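Local coordinates for protein class I phosphodiesterase PDEB1 (Leishmania major, PDB 2R8Q) that is a class I phosphodiesterase whose all-helical catalytic domain, of the HD-type metal-dependent superfamily, holds zinc and magnesium ions and 3-isobutyl-1-methylxanthine, at residues G34-T39 against F46-K51; S150-T155 against S170-H175. All blocks are in the same frame, centred on the assembly; numbering follows the deposited sequence.

Interaction 1 of 2, residues G34-T39 against F46-K51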
ATOM      1  N   GLY A  34      13.922  38.825   7.775  1.00 39.81           N
ATOM      2  CA  GLY A  34      13.238  39.286   6.583  1.00 38.53           C
ATOM      3  C   GLY A  34      14.175  39.064   5.418  1.00 37.84           C
ATOM      4  O   GLY A  34      14.091  39.735   4.390  1.00 38.92           O
ATOM      5  N   ALA A  35      15.073  38.100   5.593  1.00 36.02           N
ATOM      6  CA  ALA A  35      16.070  37.773   4.587  1.00 35.04           C
ATOM      7  C   ALA A  35      15.533  36.955   3.422  1.00 33.35           C
ATOM      8  O   ALA A  35      16.209  36.818   2.401  1.00 34.69           O
ATOM      9  CB  ALA A  35      17.233  37.036   5.239  1.00 35.30           C
ATOM     10  N   TYR A  36      14.328  36.410   3.563  1.00 31.62           N
ATOM     11  CA  TYR A  36      13.761  35.596   2.493  1.00 29.24           C
ATOM     12  C   TYR A  36      12.306  35.898   2.170  1.00 27.28           C
ATOM     13  O   TYR A  36      11.533  36.315   3.032  1.00 29.36           O
ATOM     14  CB  TYR A  36      13.860  34.106   2.839  1.00 28.92           C
ATOM     15  CG  TYR A  36      15.223  33.649   3.299  1.00 29.03           C
ATOM     16  CD1 TYR A  36      15.580  33.702   4.646  1.00 30.14           C
ATOM     17  CD2 TYR A  36      16.160  33.172   2.387  1.00 29.49           C
ATOM     18  CE1 TYR A  36      16.843  33.287   5.073  1.00 30.16           C
ATOM     19  CE2 TYR A  36      17.423  32.756   2.802  1.00 29.45           C
ATOM     20  CZ  TYR A  36      17.757  32.816   4.143  1.00 30.28           C
ATOM     21  OH  TYR A  36      19.004  32.404   4.549  1.00 31.57           O
ATOM     22  N   ASP A  37      11.945  35.678   0.911  1.00 25.22           N
ATOM     23  CA  ASP A  37      10.574  35.857   0.450  1.00 23.61           C
ATOM     24  C   ASP A  37      10.185  34.487  -0.084  1.00 20.97           C
ATOM     25  O   ASP A  37      10.515  34.139  -1.215  1.00 20.41           O
ATOM     26  CB  ASP A  37      10.492  36.883  -0.679  1.00 24.12           C
ATOM     27  CG  ASP A  37       9.077  37.060  -1.198  1.00 25.63           C
ATOM     28  OD1 ASP A  37       8.166  36.359  -0.704  1.00 26.06           O
ATOM     29  OD2 ASP A  37       8.872  37.899  -2.099  1.00 28.63           O
ATOM     30  N   PHE A  38       9.495  33.710   0.741  1.00 20.95           N
ATOM     31  CA  PHE A  38       9.095  32.362   0.356  1.00 20.17           C
ATOM     32  C   PHE A  38       8.089  32.320  -0.792  1.00 20.75           C
ATOM     33  O   PHE A  38       7.829  31.255  -1.348  1.00 19.94           O
ATOM     34  CB  PHE A  38       8.534  31.630   1.578  1.00 19.87           C
ATOM     35  CG  PHE A  38       9.500  31.546   2.731  1.00 20.13           C
ATOM     36  CD1 PHE A  38       9.041  31.586   4.044  1.00 20.53           C
ATOM     37  CD2 PHE A  38      10.870  31.425   2.506  1.00 19.67           C
ATOM     38  CE1 PHE A  38       9.929  31.511   5.116  1.00 21.01           C
ATOM     39  CE2 PHE A  38      11.767  31.349   3.573  1.00 20.28           C
ATOM     40  CZ  PHE A  38      11.294  31.392   4.881  1.00 19.88           C
ATOM     41  N   THR A  39       7.533  33.473  -1.158  1.00 21.37           N
ATOM     42  CA  THR A  39       6.563  33.517  -2.251  1.00 20.52           C
ATOM     43  C   THR A  39       7.218  33.846  -3.589  1.00 20.38           C
ATOM     44  O   THR A  39       6.549  33.876  -4.617  1.00 21.67           O
ATOM     45  CB  THR A  39       5.458  34.579  -2.007  1.00 22.38           C
ATOM     46  OG1 THR A  39       6.009  35.893  -2.167  1.00 23.22           O
ATOM     47  CG2 THR A  39       4.879  34.446  -0.611  1.00 21.57           C
ATOM     48  N   PHE A  46      18.671  26.283  -1.149  1.00 16.34           N
ATOM     49  CA  PHE A  46      20.030  25.875  -0.803  1.00 16.59           C
ATOM     50  C   PHE A  46      20.680  26.884   0.131  1.00 18.45           C
ATOM     51  O   PHE A  46      21.508  26.518   0.962  1.00 19.29           O
ATOM     52  CB  PHE A  46      20.896  25.695  -2.053  1.00 16.58           C
ATOM     53  CG  PHE A  46      20.567  24.465  -2.844  1.00 16.61           C
ATOM     54  CD1 PHE A  46      19.783  24.549  -3.989  1.00 15.95           C
ATOM     55  CD2 PHE A  46      21.025  23.215  -2.433  1.00 16.51           C
ATOM     56  CE1 PHE A  46      19.457  23.406  -4.715  1.00 16.51           C
ATOM     57  CE2 PHE A  46      20.706  22.064  -3.149  1.00 16.58           C
ATOM     58  CZ  PHE A  46      19.920  22.160  -4.296  1.00 15.68           C
ATOM     59  N   GLU A  47      20.303  28.151  -0.007  1.00 19.45           N
ATOM     60  CA  GLU A  47      20.857  29.196   0.849  1.00 20.85           C
ATOM     61  C   GLU A  47      20.431  28.921   2.288  1.00 21.27           C
ATOM     62  O   GLU A  47      21.243  28.992   3.211  1.00 21.99           O
ATOM     63  CB  GLU A  47      20.349  30.568   0.414  1.00 23.67           C
ATOM     64  CG  GLU A  47      21.075  31.726   1.074  1.00 30.88           C
ATOM     65  CD  GLU A  47      20.401  33.056   0.810  1.00 34.23           C
ATOM     66  OE1 GLU A  47      19.949  33.278  -0.333  1.00 35.61           O
ATOM     67  OE2 GLU A  47      20.329  33.881   1.746  1.00 37.65           O
ATOM     68  N   VAL A  48      19.151  28.607   2.470  1.00 20.23           N
ATOM     69  CA  VAL A  48      18.619  28.301   3.794  1.00 19.13           C
ATOM     70  C   VAL A  48      19.299  27.063   4.374  1.00 18.79           C
ATOM     71  O   VAL A  48      19.644  27.030   5.554  1.00 19.99           O
ATOM     72  CB  VAL A  48      17.092  28.048   3.740  1.00 17.46           C
ATOM     73  CG1 VAL A  48      16.597  27.532   5.083  1.00 19.01           C
ATOM     74  CG2 VAL A  48      16.367  29.329   3.371  1.00 19.20           C
ATOM     75  N   ARG A  49      19.491  26.045   3.542  1.00 18.59           N
ATOM     76  CA  ARG A  49      20.121  24.808   3.986  1.00 18.25           C
ATOM     77  C   ARG A  49      21.562  25.009   4.434  1.00 19.73           C
ATOM     78  O   ARG A  49      21.988  24.464   5.450  1.00 20.53           O
ATOM     79  CB  ARG A  49      20.081  23.762   2.868  1.00 19.17           C
ATOM     80  CG  ARG A  49      18.686  23.243   2.574  1.00 18.71           C
ATOM     81  CD  ARG A  49      18.674  22.372   1.334  1.00 19.22           C
ATOM     82  NE  ARG A  49      19.464  21.152   1.490  1.00 19.29           N
ATOM     83  CZ  ARG A  49      19.591  20.229   0.542  1.00 20.69           C
ATOM     84  NH1 ARG A  49      18.982  20.393  -0.625  1.00 19.46           N
ATOM     85  NH2 ARG A  49      20.319  19.140   0.757  1.00 21.92           N
ATOM     86  N   GLU A  50      22.305  25.807   3.677  1.00 21.22           N
ATOM     87  CA  GLU A  50      23.703  26.055   3.990  1.00 23.41           C
ATOM     88  C   GLU A  50      23.921  26.901   5.240  1.00 23.25           C
ATOM     89  O   GLU A  50      24.866  26.667   5.990  1.00 22.22           O
ATOM     90  CB  GLU A  50      24.387  26.732   2.797  1.00 25.27           C
ATOM     91  CG  GLU A  50      25.865  27.013   3.008  1.00 34.02           C
ATOM     92  CD  GLU A  50      26.508  27.694   1.814  1.00 36.91           C
ATOM     93  OE1 GLU A  50      26.075  28.816   1.464  1.00 39.22           O
ATOM     94  OE2 GLU A  50      27.448  27.109   1.231  1.00 40.00           O
ATOM     95  N   LYS A  51      23.035  27.862   5.479  1.00 23.13           N
ATOM     96  CA  LYS A  51      23.196  28.765   6.613  1.00 23.69           C
ATOM     97  C   LYS A  51      22.674  28.343   7.984  1.00 23.51           C
ATOM     98  O   LYS A  51      23.279  28.691   9.000  1.00 23.02           O
ATOM     99  CB  LYS A  51      22.630  30.135   6.236  1.00 25.56           C
ATOM    100  CG  LYS A  51      23.321  30.727   5.010  1.00 28.95           C
ATOM    101  CD  LYS A  51      22.792  32.101   4.648  1.00 31.77           C
ATOM    102  CE  LYS A  51      23.512  32.648   3.422  1.00 33.50           C
ATOM    103  NZ  LYS A  51      23.074  34.031   3.079  1.00 34.92           N
TER
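Y36 lays its ring against V48 and E47 of helix 45-51, and its hydroxyl against K51. The loop after helix 21-28 packs here on the helix that follows it, near the periphery of the all-helical phosphodiesterase domain. Y36 is the loop residue that carries the contact. Its CG stands anti to the carbonyl carbon (chi1 -49°), and the CB bond heads for the helix. V48 CG2 sits over one face of the ring, offset toward the rim, in a CH-pi contact 3.9 Å from the Y36 centroid. The nearest ring atom, Y36 CE2, is 3.6 Å from V48 CG2. V48 also packs on A58 of helix 55-68, and F43 touches both V48 and Y36. E47 reaches the outer end of the ring with an extended chain. Its carboxylate plane is turned 45° from the ring, and E47 OE2 comes within 3.3 Å of Y36 CE2. K51 CD lies 3.8 Å from Y36 OH, and K51 NZ makes a salt bridge to E47 OE2 at 3.1 Å, meeting that oxygen from above the carboxylate plane. Next along the loop, D37 takes no part in the contact and makes an Asx turn. F38 is buried and packs on V62 and N65 of helix 55-68. T39 completes the turn: D37 OD1 accepts from T39 N at 3.0 Å and from T39 OG1 at 2.6 Å.

Interaction 2 of 2, residues S150-T155 against S170-H175; sequences SFYLKT and SVLEVH
Y152 meets V171 and L172 in a buried apolar contact between two helices of the phosphodiesterase domain. It joins helix 149-154 to the first turn of helix 171-184, with helix 158-166 in the intervening chain. The Y152 ring stands with CG anti to the carbonyl carbon (chi1 -66°), and its CB bond points to the other helix. V171 CG1 lies over one face of the ring, near its root, 4.1 Å from Y152 CG. That methyl is anti to the V171 backbone N (chi1 -174°). L172 meets the outer half of the ring, its side chain crossing that of Y152 at about a right angle. L172 CG is 4.1 Å from Y152 CE1, and L172 CD2 is equally far from Y152 OH. L159 of helix 158-166 touches both Y152 and V171.

At the C-terminal end of helix 149-154, T155 OG1 donates to F151 O at 2.8 Å, and T155 N donates to the same oxygen at 3.0 Å from the opposite face of the carbonyl plane. T155 CG2 also rests over the centre of the F151 ring. N149 OD1 accepts a hydrogen bond from L172 N, and N149 ND2 donates one to E173 OE1.

The L172 side chain is about 6 Å from the magnesium ion. Across the two segments the contact is purely apolar, so it depends on shape fit and burial; the hydrogen bonds lie beside it.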
ATOM      1  N   SER A 150      11.529   1.465 -12.274  1.00 19.16           N
ATOM      2  CA  SER A 150      12.185   0.439 -13.079  1.00 20.65           C
ATOM      3  C   SER A 150      13.058  -0.482 -12.234  1.00 19.81           C
ATOM      4  O   SER A 150      13.109  -1.693 -12.467  1.00 20.25           O
ATOM      5  CB  SER A 150      13.036   1.091 -14.169  1.00 21.76           C
ATOM      6  OG  SER A 150      13.690   0.106 -14.952  1.00 28.13           O
ATOM      7  N   PHE A 151      13.742   0.090 -11.250  1.00 17.90           N
ATOM      8  CA  PHE A 151      14.618  -0.679 -10.375  1.00 18.06           C
ATOM      9  C   PHE A 151      13.875  -1.829  -9.704  1.00 18.98           C
ATOM     10  O   PHE A 151      14.367  -2.961  -9.671  1.00 18.54           O
ATOM     11  CB  PHE A 151      15.230   0.246  -9.317  1.00 18.29           C
ATOM     12  CG  PHE A 151      16.159  -0.447  -8.360  1.00 18.68           C
ATOM     13  CD1 PHE A 151      15.665  -1.074  -7.218  1.00 17.81           C
ATOM     14  CD2 PHE A 151      17.531  -0.455  -8.591  1.00 18.69           C
ATOM     15  CE1 PHE A 151      16.529  -1.697  -6.316  1.00 20.60           C
ATOM     16  CE2 PHE A 151      18.402  -1.073  -7.700  1.00 18.88           C
ATOM     17  CZ  PHE A 151      17.899  -1.696  -6.554  1.00 20.51           C
ATOM     18  N   TYR A 152      12.685  -1.545  -9.182  1.00 18.97           N
ATOM     19  CA  TYR A 152      11.904  -2.574  -8.510  1.00 20.17           C
ATOM     20  C   TYR A 152      11.547  -3.732  -9.430  1.00 21.74           C
ATOM     21  O   TYR A 152      11.500  -4.887  -9.004  1.00 22.53           O
ATOM     22  CB  TYR A 152      10.635  -1.965  -7.912  1.00 19.89           C
ATOM     23  CG  TYR A 152      10.928  -0.991  -6.799  1.00 20.29           C
ATOM     24  CD1 TYR A 152      10.985   0.381  -7.040  1.00 21.19           C
ATOM     25  CD2 TYR A 152      11.188  -1.445  -5.508  1.00 21.45           C
ATOM     26  CE1 TYR A 152      11.295   1.276  -6.022  1.00 20.51           C
ATOM     27  CE2 TYR A 152      11.501  -0.561  -4.483  1.00 22.98           C
ATOM     28  CZ  TYR A 152      11.554   0.798  -4.746  1.00 22.44           C
ATOM     29  OH  TYR A 152      11.874   1.672  -3.731  1.00 23.98           O
ATOM     30  N   LEU A 153      11.309  -3.424 -10.699  1.00 22.90           N
ATOM     31  CA  LEU A 153      10.961  -4.452 -11.667  1.00 26.01           C
ATOM     32  C   LEU A 153      12.197  -5.240 -12.101  1.00 26.62           C
ATOM     33  O   LEU A 153      12.176  -6.470 -12.140  1.00 27.01           O
ATOM     34  CB  LEU A 153      10.293  -3.813 -12.887  1.00 28.22           C
ATOM     35  CG  LEU A 153       9.004  -3.035 -12.609  1.00 31.90           C
ATOM     36  CD1 LEU A 153       8.485  -2.427 -13.903  1.00 33.82           C
ATOM     37  CD2 LEU A 153       7.960  -3.961 -11.998  1.00 31.81           C
ATOM     38  N   LYS A 154      13.275  -4.525 -12.409  1.00 26.20           N
ATOM     39  CA  LYS A 154      14.519  -5.154 -12.854  1.00 26.58           C
ATOM     40  C   LYS A 154      15.157  -6.101 -11.841  1.00 25.35           C
ATOM     41  O   LYS A 154      15.778  -7.096 -12.219  1.00 26.24           O
ATOM     42  CB  LYS A 154      15.555  -4.087 -13.218  1.00 29.19           C
ATOM     43  CG  LYS A 154      15.197  -3.207 -14.396  1.00 34.73           C
ATOM     44  CD  LYS A 154      16.311  -2.198 -14.650  1.00 38.45           C
ATOM     45  CE  LYS A 154      16.023  -1.329 -15.862  1.00 41.04           C
ATOM     46  NZ  LYS A 154      17.072  -0.286 -16.043  1.00 44.70           N
ATOM     47  N   THR A 155      15.012  -5.788 -10.558  1.00 23.50           N
ATOM     48  CA  THR A 155      15.619  -6.590  -9.502  1.00 23.29           C
ATOM     49  C   THR A 155      14.705  -7.607  -8.826  1.00 25.54           C
ATOM     50  O   THR A 155      15.075  -8.192  -7.808  1.00 27.26           O
ATOM     51  CB  THR A 155      16.202  -5.680  -8.407  1.00 22.59           C
ATOM     52  OG1 THR A 155      15.149  -4.891  -7.837  1.00 21.22           O
ATOM     53  CG2 THR A 155      17.259  -4.751  -8.994  1.00 22.09           C
ATOM     54  N   SER A 170       2.832   1.921 -11.327  1.00 25.84           N
ATOM     55  CA  SER A 170       3.325   3.062 -10.562  1.00 22.67           C
ATOM     56  C   SER A 170       3.638   2.610  -9.142  1.00 22.08           C
ATOM     57  O   SER A 170       2.955   2.990  -8.191  1.00 21.76           O
ATOM     58  CB  SER A 170       2.283   4.182 -10.536  1.00 22.24           C
ATOM     59  OG  SER A 170       2.011   4.648 -11.847  1.00 24.14           O
ATOM     60  N   VAL A 171       4.679   1.790  -9.025  1.00 21.24           N
ATOM     61  CA  VAL A 171       5.132   1.230  -7.757  1.00 20.82           C
ATOM     62  C   VAL A 171       5.272   2.269  -6.648  1.00 20.01           C
ATOM     63  O   VAL A 171       4.619   2.184  -5.607  1.00 19.84           O
ATOM     64  CB  VAL A 171       6.500   0.530  -7.932  1.00 22.59           C
ATOM     65  CG1 VAL A 171       6.896  -0.164  -6.643  1.00 23.85           C
ATOM     66  CG2 VAL A 171       6.438  -0.461  -9.094  1.00 25.41           C
ATOM     67  N   LEU A 172       6.137   3.248  -6.882  1.00 17.96           N
ATOM     68  CA  LEU A 172       6.396   4.298  -5.907  1.00 17.47           C
ATOM     69  C   LEU A 172       5.206   5.196  -5.601  1.00 16.54           C
ATOM     70  O   LEU A 172       4.891   5.442  -4.436  1.00 16.11           O
ATOM     71  CB  LEU A 172       7.558   5.169  -6.390  1.00 17.86           C
ATOM     72  CG  LEU A 172       8.962   4.586  -6.243  1.00 20.38           C
ATOM     73  CD1 LEU A 172       9.915   5.292  -7.191  1.00 22.07           C
ATOM     74  CD2 LEU A 172       9.415   4.728  -4.805  1.00 23.00           C
ATOM     75  N   GLU A 173       4.544   5.689  -6.643  1.00 16.02           N
ATOM     76  CA  GLU A 173       3.427   6.607  -6.450  1.00 15.89           C
ATOM     77  C   GLU A 173       2.261   6.060  -5.619  1.00 15.85           C
ATOM     78  O   GLU A 173       1.681   6.786  -4.811  1.00 16.57           O
ATOM     79  CB  GLU A 173       2.950   7.131  -7.807  1.00 16.28           C
ATOM     80  CG  GLU A 173       3.989   7.997  -8.547  1.00 17.62           C
ATOM     81  CD  GLU A 173       5.160   7.203  -9.112  1.00 18.39           C
ATOM     82  OE1 GLU A 173       4.993   5.995  -9.364  1.00 16.59           O
ATOM     83  OE2 GLU A 173       6.246   7.788  -9.323  1.00 18.37           O
ATOM     84  N   VAL A 174       1.919   4.787  -5.788  1.00 16.25           N
ATOM     85  CA  VAL A 174       0.839   4.223  -4.986  1.00 17.20           C
ATOM     86  C   VAL A 174       1.317   4.162  -3.533  1.00 17.13           C
ATOM     87  O   VAL A 174       0.548   4.422  -2.606  1.00 16.87           O
ATOM     88  CB  VAL A 174       0.450   2.811  -5.479  1.00 19.41           C
ATOM     89  CG1 VAL A 174      -0.545   2.167  -4.510  1.00 20.61           C
ATOM     90  CG2 VAL A 174      -0.172   2.909  -6.866  1.00 19.18           C
ATOM     91  N   HIS A 175       2.596   3.840  -3.346  1.00 16.34           N
ATOM     92  CA  HIS A 175       3.189   3.769  -2.013  1.00 17.51           C
ATOM     93  C   HIS A 175       3.115   5.141  -1.340  1.00 15.62           C
ATOM     94  O   HIS A 175       2.756   5.240  -0.165  1.00 15.74           O
ATOM     95  CB  HIS A 175       4.651   3.314  -2.112  1.00 18.97           C
ATOM     96  CG  HIS A 175       5.342   3.166  -0.789  1.00 20.86           C
ATOM     97  ND1 HIS A 175       4.953   2.244   0.159  1.00 23.65           N
ATOM     98  CD2 HIS A 175       6.420   3.804  -0.272  1.00 21.44           C
ATOM     99  CE1 HIS A 175       5.762   2.318   1.202  1.00 23.82           C
ATOM    100  NE2 HIS A 175       6.662   3.257   0.965  1.00 22.33           N
TER

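The two contacts lie on opposite sides of the chain's centre, their centres 34 Å apart, and share no helix. Interaction 1 lies nearer the surface, partly buried, where a loop meets helix 45-51. Interaction 2 is fully buried and joins two helices near the magnesium ion. Each uses one tyrosine ring with a valine methyl over a face. The chemistry around that ring differs. In interaction 1 the salt-bridged side chains of E47 and K51 flank its hydroxyl end. In interaction 2 a leucine occupies the comparable place. In neither contact is a clear hydrogen bond made between the segments; in interaction 2 N149 adds hydrogen bonds beside the apolar contact.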